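Local atomic coordinates of Alr1585 protein (PDB entry 5C2I), a protein that probably acts as a haem-dependent dye-decolorizing (DyP-type) peroxidase, using bound haem and peroxide to oxidise dyes and related substrates. Residues L27-G32 / P459-L464; P326-T331 / P417-G422; R364-Y369 / S382-L387. The protein carries 1 engineered substitution. All coordinates share one frame; numbering follows the deposited sequence.

Interaction 1 (L27-G32 / P459-L464); sequences LNDLQG and PSISFL
Asp-29 swings its CG opposite its own backbone N (chi1 -154°), which carries the carboxylate across to the first turn of helix 461-465. Ser-462 answers with chi1 at 60°, which puts OG between its backbone N and carbonyl carbon, where hydroxyl and N-H can both face the carboxylate, and the two groups take one carboxylate oxygen each. Ser-462 N donates to Asp-29 OD1 at 2.8 Å, slightly out of the carboxylate plane on the syn side, while Ser-462 OG donates to Asp-29 OD2 at 2.7 Å on the syn lone pair. This two-point grip fixes the rotation of the carboxylate, and a negative group at a helix N-terminus is probably favourable electrostatically. Ser-249 OG also bonds to OD2. The backbone joins in, because Ile-461 N reaches Asp-29 O at 3.0 Å. Ser-460, the N-cap residue, accepts a weak capping bond at OG from Phe-463 N (3.4 Å), and its OG is also hydrogen-bonded to Asp-241.

Farther along, Gln-31 NE2 gives Pro-459 O a nearly linear bond (3.0 Å, 179° at the hydrogen), lying in both the amide and the carbonyl planes. Water 1 bridges Gln-31 N and the same Pro-459 O. The amide is held at its other positions by Phe-96 O and Asn-95. Ile-461 CG1 packs on Gln-31 CG at 4.0 Å.

The contact thus ties the end of helix 24-29 to the junction between strand 448-458 and helix 461-465. Pro-459 rests on strand 93-98, Leu-464 on helix 55-68, and Leu-27 on Ala-73 of helix 73-86.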
loop_
_atom_site.group_PDB
_atom_site.type_symbol
_atom_site.label_atom_id
_atom_site.label_comp_id
_atom_site.label_asym_id
_atom_site.label_seq_id
_atom_site.Cartn_x
_atom_site.Cartn_y
_atom_site.Cartn_z
ATOM N N LEU A 27 -19.619 -20.108 28.947
ATOM C CA LEU A 27 -18.679 -19.659 27.925
ATOM C C LEU A 27 -17.684 -20.770 27.513
ATOM O O LEU A 27 -17.163 -20.768 26.410
ATOM C CB LEU A 27 -17.901 -18.425 28.403
ATOM C CG LEU A 27 -18.712 -17.141 28.600
ATOM C CD1 LEU A 27 -17.829 -16.008 29.123
ATOM C CD2 LEU A 27 -19.408 -16.718 27.313
ATOM N N ASN A 28 -17.386 -21.687 28.428
ATOM C CA ASN A 28 -16.479 -22.776 28.152
ATOM C C ASN A 28 -17.054 -23.814 27.212
ATOM O O ASN A 28 -16.326 -24.409 26.455
ATOM C CB ASN A 28 -16.098 -23.493 29.463
ATOM C CG ASN A 28 -14.875 -24.374 29.285
ATOM O OD1 ASN A 28 -13.842 -23.940 28.762
ATOM N ND2 ASN A 28 -15.012 -25.660 29.635
ATOM N N ASP A 29 -18.362 -24.027 27.257
ATOM C CA ASP A 29 -19.023 -25.085 26.458
ATOM C C ASP A 29 -19.794 -24.582 25.266
ATOM O O ASP A 29 -20.317 -25.398 24.448
ATOM C CB ASP A 29 -19.952 -25.948 27.347
ATOM C CG ASP A 29 -20.147 -27.376 26.792
ATOM O OD1 ASP A 29 -19.203 -27.877 26.149
ATOM O OD2 ASP A 29 -21.205 -28.015 27.086
ATOM N N LEU A 30 -19.890 -23.261 25.140
ATOM C CA LEU A 30 -20.595 -22.624 23.997
ATOM C C LEU A 30 -19.582 -22.380 22.906
ATOM O O LEU A 30 -18.467 -21.883 23.179
ATOM C CB LEU A 30 -21.179 -21.276 24.432
ATOM C CG LEU A 30 -21.833 -20.394 23.360
ATOM C CD1 LEU A 30 -23.135 -21.048 22.880
ATOM C CD2 LEU A 30 -22.122 -19.016 23.900
ATOM N N GLN A 31 -19.948 -22.659 21.675
ATOM C CA GLN A 31 -19.069 -22.330 20.541
ATOM C C GLN A 31 -18.934 -20.795 20.369
ATOM O O GLN A 31 -19.834 -20.030 20.695
ATOM C CB GLN A 31 -19.610 -22.913 19.236
ATOM C CG GLN A 31 -19.528 -24.422 19.170
ATOM C CD GLN A 31 -19.786 -24.947 17.779
ATOM O OE1 GLN A 31 -19.125 -24.537 16.809
ATOM N NE2 GLN A 31 -20.727 -25.859 17.664
ATOM N N GLY A 32 -17.792 -20.366 19.858
ATOM C CA GLY A 32 -17.560 -18.985 19.462
ATOM C C GLY A 32 -18.368 -18.553 18.247
ATOM O O GLY A 32 -19.119 -19.348 17.660
ATOM N N PRO A 459 -24.117 -27.100 18.141
ATOM C CA PRO A 459 -24.234 -27.793 19.412
ATOM C C PRO A 459 -23.196 -27.352 20.434
ATOM O O PRO A 459 -22.214 -26.717 20.082
ATOM C CB PRO A 459 -24.033 -29.277 19.032
ATOM C CG PRO A 459 -24.102 -29.327 17.551
ATOM C CD PRO A 459 -23.644 -27.985 17.075
ATOM N N SER A 460 -23.425 -27.695 21.694
ATOM C CA SER A 460 -22.436 -27.494 22.740
ATOM C C SER A 460 -21.227 -28.343 22.404
ATOM O O SER A 460 -21.338 -29.373 21.697
ATOM C CB SER A 460 -23.020 -27.911 24.104
ATOM O OG SER A 460 -23.273 -29.312 24.171
ATOM N N ILE A 461 -20.071 -27.893 22.863
ATOM C CA ILE A 461 -18.820 -28.561 22.593
ATOM C C ILE A 461 -18.763 -29.958 23.257
ATOM O O ILE A 461 -18.324 -30.920 22.612
ATOM C CB ILE A 461 -17.623 -27.673 22.994
ATOM C CG1 ILE A 461 -17.610 -26.445 22.050
ATOM C CG2 ILE A 461 -16.327 -28.472 22.931
ATOM C CD1 ILE A 461 -16.673 -25.329 22.467
ATOM N N SER A 462 -19.265 -30.067 24.479
ATOM C CA SER A 462 -19.283 -31.351 25.203
ATOM C C SER A 462 -20.084 -32.400 24.453
ATOM O O SER A 462 -19.667 -33.569 24.380
ATOM C CB SER A 462 -19.791 -31.194 26.657
ATOM O OG SER A 462 -21.124 -30.671 26.700
ATOM N N PHE A 463 -21.203 -32.018 23.860
ATOM C CA PHE A 463 -21.960 -32.948 23.041
ATOM C C PHE A 463 -21.081 -33.538 21.939
ATOM O O PHE A 463 -21.032 -34.785 21.753
ATOM C CB PHE A 463 -23.182 -32.305 22.436
ATOM C CG PHE A 463 -23.812 -33.091 21.333
ATOM C CD1 PHE A 463 -24.574 -34.223 21.602
ATOM C CD2 PHE A 463 -23.726 -32.677 20.021
ATOM C CE1 PHE A 463 -25.189 -34.953 20.601
ATOM C CE2 PHE A 463 -24.361 -33.401 18.982
ATOM C CZ PHE A 463 -25.080 -34.550 19.266
ATOM N N LEU A 464 -20.371 -32.670 21.236
ATOM C CA LEU A 464 -19.552 -33.089 20.127
ATOM C C LEU A 464 -18.350 -33.930 20.559
ATOM O O LEU A 464 -17.969 -34.892 19.870
ATOM C CB LEU A 464 -19.120 -31.862 19.315
ATOM C CG LEU A 464 -20.250 -31.028 18.695
ATOM C CD1 LEU A 464 -19.736 -29.738 18.131
ATOM C CD2 LEU A 464 -20.961 -31.856 17.625
HETATM O O HOH W 1 -22.506 -24.075 21.279
#

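Interaction 2 (P326-T331 / P417-G422); sequences PFHSHT and PDPLIG. With HEM (protoporphyrin IX containing Fe), chain E.
His-330 reaches both the haem iron and Asp-418; its chi1 of -178°, with CG opposite the backbone N, extends the imidazole between the two. His-330 NE2 coordinates the iron at 2.1 Å, and water 2 occupies the other side of the porphyrin at 2.3 Å from the iron, which makes His-330 the proximal ligand. His-330 ND1 donates to Asp-418 OD2 at 2.7 Å. The acceptor lies close to the imidazole plane and uses its syn lone pair, although ring and carboxylate planes are 67° apart. Such a His-carboxylate pair behind the haem is familiar from haem peroxidases, and here it fixes the rotation of the imidazole.

Asp-418 is positioned in turn by its own loop: OD1 accepts from Leu-420 N at 2.8 Å, closing an Asx turn, and from Ile-421 N at 3.0 Å, from above the carboxylate plane. The same turn supplies the apolar walls. Leu-420 CD2 sits over one face of the His-330 ring, 3.7 Å from its centroid in a CH-pi contact. Ile-421, with chi1 at 66°, sets CG1 between its backbone N and carbonyl carbon; CD1 thereby meets the His-330 edge while Ile-421 CG2 touches haem CHC at 3.5 Å. At the far end, His-328 O lies 3.0 Å from Pro-419 CD.

Around this pair, Ser-329 bonds to Leu-287 O in helix 281-289, Asp-418 and Ile-421 are hydrogen-bonded to helix 397-405, and the His-328 ring meets Trp-430 of strand 428-431.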
loop_
_atom_site.group_PDB
_atom_site.type_symbol
_atom_site.label_atom_id
_atom_site.label_comp_id
_atom_site.label_asym_id
_atom_site.label_seq_id
_atom_site.Cartn_x
_atom_site.Cartn_y
_atom_site.Cartn_z
ATOM N N PRO A 326 -38.083 6.301 4.951
ATOM C CA PRO A 326 -39.346 5.661 4.641
ATOM C C PRO A 326 -39.620 4.382 5.424
ATOM O O PRO A 326 -38.688 3.664 5.815
ATOM C CB PRO A 326 -39.207 5.333 3.139
ATOM C CG PRO A 326 -38.367 6.454 2.628
ATOM C CD PRO A 326 -37.329 6.621 3.738
ATOM N N PHE A 327 -40.915 4.030 5.577
ATOM C CA PHE A 327 -41.254 2.763 6.212
ATOM C C PHE A 327 -40.715 1.544 5.460
ATOM O O PHE A 327 -40.498 0.492 6.040
ATOM C CB PHE A 327 -42.785 2.642 6.353
ATOM C CG PHE A 327 -43.382 3.517 7.436
ATOM C CD1 PHE A 327 -43.017 3.353 8.756
ATOM C CD2 PHE A 327 -44.434 4.392 7.138
ATOM C CE1 PHE A 327 -43.612 4.117 9.764
ATOM C CE2 PHE A 327 -45.056 5.128 8.128
ATOM C CZ PHE A 327 -44.644 4.988 9.450
ATOM N N HIS A 328 -40.493 1.683 4.166
ATOM C CA HIS A 328 -39.997 0.557 3.403
ATOM C C HIS A 328 -38.484 0.342 3.441
ATOM O O HIS A 328 -38.034 -0.683 2.963
ATOM C CB HIS A 328 -40.461 0.661 1.933
ATOM C CG HIS A 328 -39.867 1.832 1.218
ATOM N ND1 HIS A 328 -40.591 2.939 0.860
ATOM C CD2 HIS A 328 -38.604 2.066 0.806
ATOM C CE1 HIS A 328 -39.799 3.807 0.253
ATOM N NE2 HIS A 328 -38.590 3.303 0.217
ATOM N N SER A 329 -37.709 1.318 3.937
ATOM C CA SER A 329 -36.274 1.231 3.884
ATOM C C SER A 329 -35.820 0.003 4.654
ATOM O O SER A 329 -36.390 -0.330 5.697
ATOM C CB SER A 329 -35.621 2.500 4.432
ATOM O OG SER A 329 -36.024 3.660 3.707
ATOM N N HIS A 330 -34.806 -0.663 4.125
ATOM C CA HIS A 330 -34.334 -1.918 4.725
ATOM C C HIS A 330 -34.153 -1.869 6.265
ATOM O O HIS A 330 -34.623 -2.787 6.959
ATOM C CB HIS A 330 -33.061 -2.357 4.029
ATOM C CG HIS A 330 -32.503 -3.661 4.531
ATOM N ND1 HIS A 330 -33.208 -4.844 4.490
ATOM C CD2 HIS A 330 -31.270 -3.971 5.003
ATOM C CE1 HIS A 330 -32.429 -5.832 4.905
ATOM N NE2 HIS A 330 -31.250 -5.327 5.204
ATOM N N THR A 331 -33.490 -0.835 6.774
ATOM C CA THR A 331 -33.254 -0.735 8.220
ATOM C C THR A 331 -34.516 -0.600 9.015
ATOM O O THR A 331 -34.655 -1.188 10.090
ATOM C CB THR A 331 -32.278 0.419 8.616
ATOM O OG1 THR A 331 -32.775 1.648 8.123
ATOM C CG2 THR A 331 -30.877 0.169 8.067
ATOM N N PRO A 417 -43.017 -3.962 -0.261
ATOM C CA PRO A 417 -41.928 -4.781 0.254
ATOM C C PRO A 417 -40.650 -3.979 0.488
ATOM O O PRO A 417 -40.436 -2.927 -0.138
ATOM C CB PRO A 417 -41.720 -5.822 -0.845
ATOM C CG PRO A 417 -42.331 -5.234 -2.085
ATOM C CD PRO A 417 -43.366 -4.257 -1.654
ATOM N N ASP A 418 -39.803 -4.494 1.393
ATOM C CA ASP A 418 -38.416 -4.036 1.514
ATOM C C ASP A 418 -37.775 -4.069 0.103
ATOM O O ASP A 418 -37.795 -5.118 -0.526
ATOM C CB ASP A 418 -37.719 -5.010 2.477
ATOM C CG ASP A 418 -36.263 -4.699 2.743
ATOM O OD1 ASP A 418 -35.496 -4.360 1.801
ATOM O OD2 ASP A 418 -35.887 -4.874 3.932
ATOM N N PRO A 419 -37.292 -2.899 -0.437
ATOM C CA PRO A 419 -36.817 -2.870 -1.833
ATOM C C PRO A 419 -35.467 -3.547 -2.008
ATOM O O PRO A 419 -35.094 -3.919 -3.125
ATOM C CB PRO A 419 -36.685 -1.375 -2.127
ATOM C CG PRO A 419 -36.369 -0.793 -0.778
ATOM C CD PRO A 419 -37.245 -1.563 0.173
ATOM N N LEU A 420 -34.785 -3.807 -0.894
ATOM C CA LEU A 420 -33.534 -4.535 -0.941
ATOM C C LEU A 420 -33.724 -6.043 -0.941
ATOM O O LEU A 420 -33.172 -6.722 -1.793
ATOM C CB LEU A 420 -32.671 -4.094 0.272
ATOM C CG LEU A 420 -31.206 -4.478 0.237
ATOM C CD1 LEU A 420 -30.491 -3.777 -0.912
ATOM C CD2 LEU A 420 -30.519 -4.144 1.574
ATOM N N ILE A 421 -34.531 -6.587 -0.006
ATOM C CA ILE A 421 -34.630 -8.033 0.186
ATOM C C ILE A 421 -36.056 -8.595 0.148
ATOM O O ILE A 421 -36.255 -9.820 0.238
ATOM C CB ILE A 421 -34.016 -8.491 1.550
ATOM C CG1 ILE A 421 -34.821 -7.944 2.725
ATOM C CG2 ILE A 421 -32.581 -8.116 1.660
ATOM C CD1 ILE A 421 -34.609 -8.663 4.050
ATOM N N GLY A 422 -37.064 -7.749 -0.022
ATOM C CA GLY A 422 -38.416 -8.212 -0.018
ATOM C C GLY A 422 -38.771 -9.056 -1.240
ATOM O O GLY A 422 -38.481 -8.661 -2.370
HETATM C CHA HEM E . -28.992 -3.993 8.205
HETATM C CHB HEM E . -27.600 -4.896 3.677
HETATM C CHC HEM E . -29.985 -9.105 3.805
HETATM C CHD HEM E . -31.556 -8.044 8.230
HETATM C C1A HEM E . -28.420 -3.861 6.950
HETATM C C2A HEM E . -27.674 -2.729 6.504
HETATM C C3A HEM E . -27.287 -2.987 5.236
HETATM C C4A HEM E . -27.766 -4.276 4.911
HETATM C CMA HEM E . -26.450 -2.124 4.332
HETATM C CAA HEM E . -27.353 -1.452 7.291
HETATM C CBA HEM E . -26.091 -1.447 8.158
HETATM C CGA HEM E . -26.215 -2.519 9.206
HETATM O O1A HEM E . -26.835 -2.326 10.292
HETATM O O2A HEM E . -25.697 -3.614 8.980
HETATM C C1B HEM E . -28.106 -6.155 3.356
HETATM C C2B HEM E . -27.866 -6.824 2.105
HETATM C C3B HEM E . -28.482 -7.996 2.151
HETATM C C4B HEM E . -29.176 -8.023 3.440
HETATM C CMB HEM E . -27.033 -6.284 0.998
HETATM C CAB HEM E . -28.525 -9.125 1.187
HETATM C CBB HEM E . -27.577 -9.359 0.262
HETATM C C1C HEM E . -30.682 -9.174 5.022
HETATM C C2C HEM E . -31.609 -10.134 5.375
HETATM C C3C HEM E . -32.070 -9.812 6.626
HETATM C C4C HEM E . -31.387 -8.659 7.028
HETATM C CMC HEM E . -32.016 -11.351 4.597
HETATM C CAC HEM E . -33.093 -10.465 7.441
HETATM C CBC HEM E . -34.141 -11.145 7.045
HETATM C C1D HEM E . -30.855 -6.893 8.584
HETATM C C2D HEM E . -30.996 -6.306 9.912
HETATM C C3D HEM E . -30.328 -5.161 9.899
HETATM C C4D HEM E . -29.733 -5.092 8.546
HETATM C CMD HEM E . -31.772 -6.852 11.099
HETATM C CAD HEM E . -30.152 -4.223 11.059
HETATM C CBD HEM E . -31.293 -3.209 11.201
HETATM C CGD HEM E . -31.052 -2.352 12.401
HETATM O O1D HEM E . -31.042 -1.138 12.212
HETATM O O2D HEM E . -30.873 -2.834 13.572
HETATM N NA HEM E . -28.535 -4.768 5.939
HETATM N NB HEM E . -28.933 -6.866 4.055
HETATM N NC HEM E . -30.616 -8.215 5.990
HETATM N ND HEM E . -30.156 -6.101 7.768
HETATM FE FE HEM E . -29.592 -6.459 5.959
HETATM O O HOH W 2 -27.793 -7.778 6.659
#

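Interaction 3 (R364-Y369 / S382-L387); sequences RRAVSY and SGLLFL. With HEM (protoporphyrin IX containing Fe), chain E.
Arg-364 CD lies 4.4 Å from Phe-386 CE1, and both side chains extend to the haem on the side of the iron-bound water. A bend at chi3 of Arg-364 (-68°) lays the guanidinium over the porphyrin, with haem C4D against one face. Its edge grips a propionate: Arg-364 NH1 donates to haem O2A at 2.9 Å and NH2 to the same oxygen at 3.0 Å. Arg-364 NH1 also donates to water 2, the iron ligand, at 2.9 Å, consistent with the distal arginine of DyP-type peroxidases. Phe-386 CE1 touches haem C2C at 3.5 Å, and Leu-384 meets a vinyl group.

Behind this shell, antiparallel strand pairing sets the side chains. Arg-365 N donates to Leu-387 O, placing Arg-364 next to Phe-386, and Val-367 and Leu-385 form a hydrogen-bonded pair, with Leu-385 N to Val-367 O at 2.7 Å. Val-367 CG2 and Leu-385 CD1 pack at 3.9 Å on the face also occupied by Tyr-369. With chi1 at 76°, the Tyr-369 ring folds over the opposite strand, and Gly-383 N lies over the centre of the ring, 3.3 Å above its plane.

The two short strand segments run at 140° to each other. Strand 383-390 continues the sheet through backbone bonds to strand 250-261, whose Lys-258 makes a cation-pi contact with Tyr-369. Beyond Val-367 and Leu-385 lie strands 42-50 and 177-189, and Tyr-369 also packs on Gln-164 of a second subunit.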
loop_
_atom_site.group_PDB
_atom_site.type_symbol
_atom_site.label_atom_id
_atom_site.label_comp_id
_atom_site.label_asym_id
_atom_site.label_seq_id
_atom_site.Cartn_x
_atom_site.Cartn_y
_atom_site.Cartn_z
ATOM N N ARG A 364 -26.242 -11.047 13.251
ATOM C CA ARG A 364 -25.725 -11.329 11.904
ATOM C C ARG A 364 -24.202 -11.640 11.953
ATOM O O ARG A 364 -23.414 -10.957 12.676
ATOM C CB ARG A 364 -26.035 -10.157 10.985
ATOM C CG ARG A 364 -27.538 -10.022 10.719
ATOM C CD ARG A 364 -27.875 -8.802 9.864
ATOM N NE ARG A 364 -27.591 -7.615 10.665
ATOM C CZ ARG A 364 -27.049 -6.494 10.207
ATOM N NH1 ARG A 364 -26.750 -6.354 8.933
ATOM N NH2 ARG A 364 -26.810 -5.501 11.030
ATOM N N ARG A 365 -23.798 -12.625 11.182
ATOM C CA ARG A 365 -22.389 -13.017 11.071
ATOM C C ARG A 365 -22.023 -13.275 9.623
ATOM O O ARG A 365 -21.403 -14.299 9.302
ATOM C CB ARG A 365 -22.116 -14.262 11.943
ATOM C CG ARG A 365 -22.483 -14.124 13.416
ATOM C CD ARG A 365 -21.484 -13.265 14.176
ATOM N NE ARG A 365 -21.861 -13.085 15.587
ATOM C CZ ARG A 365 -22.071 -11.922 16.193
ATOM N NH1 ARG A 365 -22.092 -10.802 15.494
ATOM N NH2 ARG A 365 -22.354 -11.864 17.494
ATOM N N ALA A 366 -22.502 -12.380 8.751
ATOM C CA ALA A 366 -22.389 -12.572 7.309
ATOM C C ALA A 366 -20.997 -12.229 6.798
ATOM O O ALA A 366 -20.228 -11.476 7.452
ATOM C CB ALA A 366 -23.443 -11.754 6.581
ATOM N N VAL A 367 -20.662 -12.758 5.626
ATOM C CA VAL A 367 -19.394 -12.446 4.953
ATOM C C VAL A 367 -19.676 -12.402 3.467
ATOM O O VAL A 367 -20.738 -12.871 3.015
ATOM C CB VAL A 367 -18.271 -13.456 5.230
ATOM C CG1 VAL A 367 -17.872 -13.435 6.693
ATOM C CG2 VAL A 367 -18.689 -14.854 4.846
ATOM N N SER A 368 -18.727 -11.906 2.702
ATOM C CA SER A 368 -18.943 -11.771 1.255
ATOM C C SER A 368 -18.359 -12.950 0.465
ATOM O O SER A 368 -17.448 -13.623 0.916
ATOM C CB SER A 368 -18.315 -10.452 0.791
ATOM O OG SER A 368 -19.153 -9.390 1.241
ATOM N N TYR A 369 -18.889 -13.138 -0.732
ATOM C CA TYR A 369 -18.300 -14.032 -1.745
ATOM C C TYR A 369 -18.246 -13.375 -3.112
ATOM O O TYR A 369 -18.915 -12.369 -3.383
ATOM C CB TYR A 369 -19.094 -15.331 -1.854
ATOM C CG TYR A 369 -20.417 -15.261 -2.583
ATOM C CD1 TYR A 369 -21.604 -14.959 -1.911
ATOM C CD2 TYR A 369 -20.501 -15.563 -3.946
ATOM C CE1 TYR A 369 -22.815 -14.935 -2.585
ATOM C CE2 TYR A 369 -21.701 -15.522 -4.636
ATOM C CZ TYR A 369 -22.856 -15.188 -3.952
ATOM O OH TYR A 369 -24.051 -15.191 -4.611
ATOM N N SER A 382 -21.504 -13.044 -7.437
ATOM C CA SER A 382 -21.057 -12.290 -6.273
ATOM C C SER A 382 -22.208 -11.979 -5.351
ATOM O O SER A 382 -23.346 -11.759 -5.788
ATOM C CB SER A 382 -20.441 -10.971 -6.690
ATOM O OG SER A 382 -19.200 -11.158 -7.336
ATOM N N GLY A 383 -21.913 -11.958 -4.065
ATOM C CA GLY A 383 -22.936 -11.611 -3.066
ATOM C C GLY A 383 -22.566 -11.781 -1.630
ATOM O O GLY A 383 -21.407 -11.568 -1.236
ATOM N N LEU A 384 -23.578 -12.092 -0.823
ATOM C CA LEU A 384 -23.468 -12.180 0.583
ATOM C C LEU A 384 -23.726 -13.595 1.030
ATOM O O LEU A 384 -24.763 -14.190 0.704
ATOM C CB LEU A 384 -24.499 -11.247 1.269
ATOM C CG LEU A 384 -24.336 -11.072 2.779
ATOM C CD1 LEU A 384 -23.118 -10.197 3.072
ATOM C CD2 LEU A 384 -25.605 -10.466 3.404
ATOM N N LEU A 385 -22.782 -14.127 1.821
ATOM C CA LEU A 385 -23.046 -15.361 2.567
ATOM C C LEU A 385 -23.701 -14.931 3.863
ATOM O O LEU A 385 -23.020 -14.451 4.796
ATOM C CB LEU A 385 -21.776 -16.169 2.803
ATOM C CG LEU A 385 -21.008 -16.503 1.515
ATOM C CD1 LEU A 385 -19.685 -17.179 1.858
ATOM C CD2 LEU A 385 -21.847 -17.362 0.583
ATOM N N PHE A 386 -25.025 -14.979 3.873
ATOM C CA PHE A 386 -25.828 -14.496 4.996
ATOM C C PHE A 386 -25.880 -15.554 6.076
ATOM O O PHE A 386 -26.392 -16.657 5.841
ATOM C CB PHE A 386 -27.250 -14.150 4.519
ATOM C CG PHE A 386 -28.161 -13.668 5.602
ATOM C CD1 PHE A 386 -28.183 -12.316 5.956
ATOM C CD2 PHE A 386 -28.955 -14.583 6.325
ATOM C CE1 PHE A 386 -29.044 -11.860 6.951
ATOM C CE2 PHE A 386 -29.816 -14.127 7.329
ATOM C CZ PHE A 386 -29.843 -12.765 7.660
ATOM N N LEU A 387 -25.314 -15.247 7.234
ATOM C CA LEU A 387 -25.424 -16.127 8.411
ATOM C C LEU A 387 -26.021 -15.321 9.541
ATOM O O LEU A 387 -25.586 -14.196 9.763
ATOM C CB LEU A 387 -24.054 -16.621 8.871
ATOM C CG LEU A 387 -23.362 -17.722 8.043
ATOM C CD1 LEU A 387 -22.778 -17.151 6.755
ATOM C CD2 LEU A 387 -22.241 -18.330 8.868
HETATM C CHA HEM E . -28.992 -3.993 8.205
HETATM C CHB HEM E . -27.600 -4.896 3.677
HETATM C CHC HEM E . -29.985 -9.105 3.805
HETATM C CHD HEM E . -31.556 -8.044 8.230
HETATM C C1A HEM E . -28.420 -3.861 6.950
HETATM C C2A HEM E . -27.674 -2.729 6.504
HETATM C C3A HEM E . -27.287 -2.987 5.236
HETATM C C4A HEM E . -27.766 -4.276 4.911
HETATM C CMA HEM E . -26.450 -2.124 4.332
HETATM C CAA HEM E . -27.353 -1.452 7.291
HETATM C CBA HEM E . -26.091 -1.447 8.158
HETATM C CGA HEM E . -26.215 -2.519 9.206
HETATM O O1A HEM E . -26.835 -2.326 10.292
HETATM O O2A HEM E . -25.697 -3.614 8.980
HETATM C C1B HEM E . -28.106 -6.155 3.356
HETATM C C2B HEM E . -27.866 -6.824 2.105
HETATM C C3B HEM E . -28.482 -7.996 2.151
HETATM C C4B HEM E . -29.176 -8.023 3.440
HETATM C CMB HEM E . -27.033 -6.284 0.998
HETATM C CAB HEM E . -28.525 -9.125 1.187
HETATM C CBB HEM E . -27.577 -9.359 0.262
HETATM C C1C HEM E . -30.682 -9.174 5.022
HETATM C C2C HEM E . -31.609 -10.134 5.375
HETATM C C3C HEM E . -32.070 -9.812 6.626
HETATM C C4C HEM E . -31.387 -8.659 7.028
HETATM C CMC HEM E . -32.016 -11.351 4.597
HETATM C CAC HEM E . -33.093 -10.465 7.441
HETATM C CBC HEM E . -34.141 -11.145 7.045
HETATM C C1D HEM E . -30.855 -6.893 8.584
HETATM C C2D HEM E . -30.996 -6.306 9.912
HETATM C C3D HEM E . -30.328 -5.161 9.899
HETATM C C4D HEM E . -29.733 -5.092 8.546
HETATM C CMD HEM E . -31.772 -6.852 11.099
HETATM C CAD HEM E . -30.152 -4.223 11.059
HETATM C CBD HEM E . -31.293 -3.209 11.201
HETATM C CGD HEM E . -31.052 -2.352 12.401
HETATM O O1D HEM E . -31.042 -1.138 12.212
HETATM O O2D HEM E . -30.873 -2.834 13.572
HETATM N NA HEM E . -28.535 -4.768 5.939
HETATM N NB HEM E . -28.933 -6.866 4.055
HETATM N NC HEM E . -30.616 -8.215 5.990
HETATM N ND HEM E . -30.156 -6.101 7.768
HETATM FE FE HEM E . -29.592 -6.459 5.959
HETATM O O HOH W 2 -27.793 -7.778 6.659
HETATM O O HOH W 3 -21.869 -8.456 -0.161
#

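All three contacts are largely buried, but they differ in depth: interaction 3 centres about 8 Å from the centre of the chain, against 17 Å for interaction 2 and 20 Å for interaction 1. Interactions 2 and 3 share water 2 and lie on opposite faces of the haem: one supplies the iron-coordinating, carboxylate-bonded histidine, the other an arginine bonded to a propionate and to the iron-bound water, backed by strand pairing. Interaction 1 touches no cofactor; it rests on a carboxylate and helix-start bonds that join distant parts of the sequence. Along the chain, 364-369/382-387 nests within the loop closed by 326-331/417-422, which itself nests within that closed by 27-32/459-464.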